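Local coordinates for putative sugar binding protein (Bacteroides vulgatus ATCC 8482, PDB 3KEZ) that probably binds sugars or other nutrients at the outer membrane as a calcium-containing member of the SusD family, at residues K112-G124 with D176-N189. Residues are numbered along the deposited sequence; the frame is centred on the assembly and turned at random.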
# COMPACT_ATOMS: atom_id res chain seq x y z
N LYS A 112 8.96 -21.40 13.49
CA LYS A 112 8.63 -21.92 12.15
C LYS A 112 7.25 -21.46 11.71
O LYS A 112 7.07 -21.08 10.56
CB LYS A 112 8.76 -23.44 12.10
CG LYS A 112 8.20 -24.13 10.85
CD LYS A 112 6.83 -24.71 11.15
CE LYS A 112 6.06 -25.10 9.93
NZ LYS A 112 4.90 -25.98 10.31
N ASN A 113 6.26 -21.50 12.60
CA ASN A 113 4.95 -21.01 12.21
C ASN A 113 4.98 -19.55 11.74
O ASN A 113 4.33 -19.20 10.76
CB ASN A 113 3.90 -21.24 13.31
CG ASN A 113 3.46 -22.69 13.36
OD1 ASN A 113 3.60 -23.42 12.37
ND2 ASN A 113 3.00 -23.13 14.51
N ASP A 114 5.75 -18.72 12.42
CA ASP A 114 5.84 -17.31 12.03
C ASP A 114 6.52 -17.12 10.66
O ASP A 114 6.07 -16.32 9.84
CB ASP A 114 6.59 -16.51 13.07
CG ASP A 114 6.73 -15.06 12.70
OD1 ASP A 114 5.74 -14.31 12.84
OD2 ASP A 114 7.83 -14.69 12.25
N LEU A 115 7.60 -17.87 10.42
CA LEU A 115 8.27 -17.82 9.13
C LEU A 115 7.28 -18.21 8.02
O LEU A 115 7.21 -17.55 6.99
CB LEU A 115 9.48 -18.75 9.10
CG LEU A 115 10.72 -18.50 9.99
CD1 LEU A 115 11.78 -19.52 9.64
CD2 LEU A 115 11.23 -17.09 9.79
N LYS A 116 6.54 -19.30 8.22
CA LYS A 116 5.54 -19.69 7.24
C LYS A 116 4.48 -18.61 7.08
O LYS A 116 4.05 -18.31 5.97
CB LYS A 116 4.91 -21.03 7.66
CG LYS A 116 3.77 -21.55 6.77
CD LYS A 116 3.21 -22.91 7.33
CE LYS A 116 1.94 -23.33 6.57
NZ LYS A 116 1.43 -24.66 6.99
N GLY A 117 4.03 -18.04 8.20
CA GLY A 117 3.09 -16.92 8.15
C GLY A 117 3.59 -15.71 7.39
O GLY A 117 2.85 -15.04 6.67
N GLN A 118 4.86 -15.40 7.56
CA GLN A 118 5.43 -14.28 6.80
C GLN A 118 5.34 -14.52 5.28
O GLN A 118 4.91 -13.65 4.54
CB GLN A 118 6.88 -14.00 7.23
CG GLN A 118 7.02 -13.46 8.66
CD GLN A 118 8.48 -13.13 8.95
OE1 GLN A 118 9.14 -12.55 8.12
NE2 GLN A 118 8.95 -13.49 10.13
N ALA A 119 5.68 -15.73 4.86
CA ALA A 119 5.62 -16.13 3.45
C ALA A 119 4.20 -16.06 2.88
O ALA A 119 4.00 -15.58 1.75
CB ALA A 119 6.19 -17.52 3.28
N LEU A 120 3.23 -16.54 3.66
CA LEU A 120 1.81 -16.47 3.30
C LEU A 120 1.31 -15.01 3.19
O LEU A 120 0.68 -14.66 2.21
CB LEU A 120 0.95 -17.23 4.31
CG LEU A 120 0.99 -18.75 4.14
CD1 LEU A 120 0.45 -19.47 5.36
CD2 LEU A 120 0.20 -19.13 2.87
N ALA A 121 1.60 -14.18 4.20
CA ALA A 121 1.20 -12.78 4.15
C ALA A 121 1.78 -12.03 2.97
O ALA A 121 1.07 -11.30 2.27
CB ALA A 121 1.55 -12.09 5.49
N ILE A 122 3.06 -12.24 2.70
CA ILE A 122 3.76 -11.64 1.60
C ILE A 122 3.18 -12.10 0.27
O ILE A 122 2.93 -11.29 -0.58
CB ILE A 122 5.28 -11.88 1.69
CG1 ILE A 122 5.84 -11.08 2.86
CG2 ILE A 122 6.02 -11.40 0.44
CD1 ILE A 122 7.26 -11.47 3.31
N ARG A 123 2.90 -13.39 0.10
CA ARG A 123 2.29 -13.86 -1.14
C ARG A 123 0.92 -13.22 -1.37
O ARG A 123 0.60 -12.88 -2.50
CB ARG A 123 2.18 -15.39 -1.20
CG ARG A 123 1.78 -15.91 -2.59
CD ARG A 123 1.99 -17.42 -2.67
NE ARG A 123 1.03 -18.14 -1.83
CZ ARG A 123 0.99 -19.46 -1.64
NH1 ARG A 123 1.86 -20.26 -2.26
NH2 ARG A 123 0.04 -19.98 -0.86
N GLY A 124 0.12 -13.10 -0.30
CA GLY A 124 -1.18 -12.44 -0.38
C GLY A 124 -1.07 -10.97 -0.78
O GLY A 124 -1.81 -10.49 -1.63
N ASP A 176 -4.44 -16.87 1.80
CA ASP A 176 -3.07 -16.70 2.29
C ASP A 176 -3.05 -15.80 3.52
O ASP A 176 -2.50 -16.15 4.56
CB ASP A 176 -2.18 -16.09 1.19
CG ASP A 176 -1.79 -17.09 0.10
OD1 ASP A 176 -2.09 -18.30 0.26
OD2 ASP A 176 -1.14 -16.65 -0.90
N LEU A 177 -3.71 -14.65 3.41
CA LEU A 177 -3.66 -13.68 4.52
C LEU A 177 -4.35 -14.19 5.76
O LEU A 177 -3.84 -14.04 6.88
CB LEU A 177 -4.18 -12.30 4.08
CG LEU A 177 -3.22 -11.40 3.32
CD1 LEU A 177 -3.96 -10.24 2.59
CD2 LEU A 177 -2.10 -10.84 4.25
N LYS A 178 -5.51 -14.81 5.59
CA LYS A 178 -6.23 -15.33 6.74
C LYS A 178 -5.39 -16.35 7.51
O LYS A 178 -5.30 -16.34 8.73
CB LYS A 178 -7.53 -15.98 6.28
CG LYS A 178 -8.49 -16.29 7.40
CD LYS A 178 -9.88 -16.63 6.86
CE LYS A 178 -10.73 -17.22 8.00
NZ LYS A 178 -10.93 -16.24 9.15
N ASN A 179 -4.80 -17.25 6.75
CA ASN A 179 -3.92 -18.27 7.29
C ASN A 179 -2.69 -17.66 7.95
O ASN A 179 -2.28 -18.14 9.00
CB ASN A 179 -3.50 -19.21 6.18
CG ASN A 179 -4.58 -20.22 5.87
OD1 ASN A 179 -5.13 -20.84 6.77
ND2 ASN A 179 -4.89 -20.39 4.59
N SER A 180 -2.14 -16.61 7.36
CA SER A 180 -1.00 -15.91 7.97
C SER A 180 -1.35 -15.32 9.33
O SER A 180 -0.52 -15.29 10.22
CB SER A 180 -0.44 -14.82 7.05
OG SER A 180 -1.23 -13.60 7.09
N THR A 181 -2.61 -14.89 9.51
CA THR A 181 -3.02 -14.25 10.80
C THR A 181 -3.10 -15.27 11.94
O THR A 181 -3.09 -14.90 13.10
CB THR A 181 -4.38 -13.56 10.73
OG1 THR A 181 -5.40 -14.52 10.44
CG2 THR A 181 -4.41 -12.43 9.68
N GLU A 182 -3.17 -16.55 11.58
CA GLU A 182 -3.22 -17.61 12.53
C GLU A 182 -1.83 -18.18 12.84
O GLU A 182 -1.69 -18.97 13.77
CB GLU A 182 -4.09 -18.71 11.97
CG GLU A 182 -5.57 -18.35 11.78
CD GLU A 182 -6.28 -19.24 10.74
OE1 GLU A 182 -5.70 -20.24 10.27
OE2 GLU A 182 -7.44 -18.93 10.39
N LEU A 183 -0.84 -17.83 12.02
CA LEU A 183 0.50 -18.37 12.12
C LEU A 183 1.56 -17.36 12.59
O LEU A 183 2.47 -17.71 13.35
CB LEU A 183 0.89 -18.96 10.76
CG LEU A 183 0.21 -20.25 10.31
CD1 LEU A 183 0.65 -20.60 8.92
CD2 LEU A 183 0.47 -21.38 11.27
N LEU A 184 1.44 -16.12 12.13
CA LEU A 184 2.36 -15.06 12.47
C LEU A 184 2.37 -14.73 13.94
O LEU A 184 1.33 -14.73 14.62
CB LEU A 184 1.98 -13.79 11.71
CG LEU A 184 2.30 -13.70 10.23
CD1 LEU A 184 1.37 -12.70 9.55
CD2 LEU A 184 3.76 -13.33 10.06
N SER A 185 3.54 -14.37 14.45
CA SER A 185 3.64 -13.84 15.82
C SER A 185 3.07 -12.42 15.86
O SER A 185 3.15 -11.71 14.85
CB SER A 185 5.09 -13.77 16.24
OG SER A 185 5.19 -13.10 17.47
N GLY A 186 2.48 -12.04 17.00
CA GLY A 186 2.13 -10.64 17.31
C GLY A 186 3.24 -9.74 17.87
O GLY A 186 3.02 -8.56 18.13
N ASP A 187 4.42 -10.31 18.09
CA ASP A 187 5.56 -9.53 18.56
C ASP A 187 5.99 -8.46 17.55
O ASP A 187 5.83 -8.62 16.33
CB ASP A 187 6.77 -10.42 18.86
CG ASP A 187 6.50 -11.41 19.98
OD1 ASP A 187 5.43 -11.33 20.61
OD2 ASP A 187 7.35 -12.24 20.23
N PHE A 188 6.50 -7.35 18.09
CA PHE A 188 7.21 -6.37 17.26
C PHE A 188 8.32 -7.06 16.46
O PHE A 188 9.04 -7.92 16.97
CB PHE A 188 7.80 -5.26 18.15
CG PHE A 188 8.46 -4.17 17.38
CD1 PHE A 188 7.73 -3.12 16.90
CD2 PHE A 188 9.83 -4.22 17.14
CE1 PHE A 188 8.33 -2.10 16.21
CE2 PHE A 188 10.46 -3.22 16.42
CZ PHE A 188 9.73 -2.16 15.95
N ASN A 189 8.42 -6.73 15.19
CA ASN A 189 9.37 -7.41 14.30
C ASN A 189 9.78 -6.46 13.20
O ASN A 189 9.14 -6.32 12.17
CB ASN A 189 8.78 -8.69 13.73
CG ASN A 189 9.83 -9.66 13.23
OD1 ASN A 189 11.04 -9.39 13.28
ND2 ASN A 189 9.36 -10.79 12.70
O HOH W 1 6.46 -11.64 12.50
O HOH W 2 11.34 -12.93 11.70
O HOH W 3 -1.76 -14.80 -2.72
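R123 and D176 form a buried salt bridge across two roughly antiparallel helices (154° between their directions), whose axes approach to 7.6 Å. From CB through CG and CD, the arginine runs past D176 OD2, R123 CG lying 3.5 Å from it; the chain then bends (chi3 69°), bringing the guanidinium side-on to the carboxylate. Arginine suits the place because it offers two nitrogens at once: R123 NE donates to D176 OD2 (2.8 Å) from above the carboxylate plane, while R123 NH2 meets D176 OD1 (2.9 Å) on the syn side, though tilted out of that plane. NH1 turns to N93, and a water also donates to OD2. A leucine in place of R123 would probably leave the buried D176 carboxylate without its countercharge and N93 without this donor. Farther along, G117 suits the close crossing because a CB there would clash with L184 N. Branched L183 fills the hole among N113, K116, G117 and L120, its CD1 3.7 Å from L120 CD1. D114, with two acceptor oxygens, takes S185 N on OD1 (2.7 Å, nearly straight) and Q118 NE2 on OD2. The paired helices, with L120 and L183 as knobs, are consistent with the TPR-like helical framework of the SusD family.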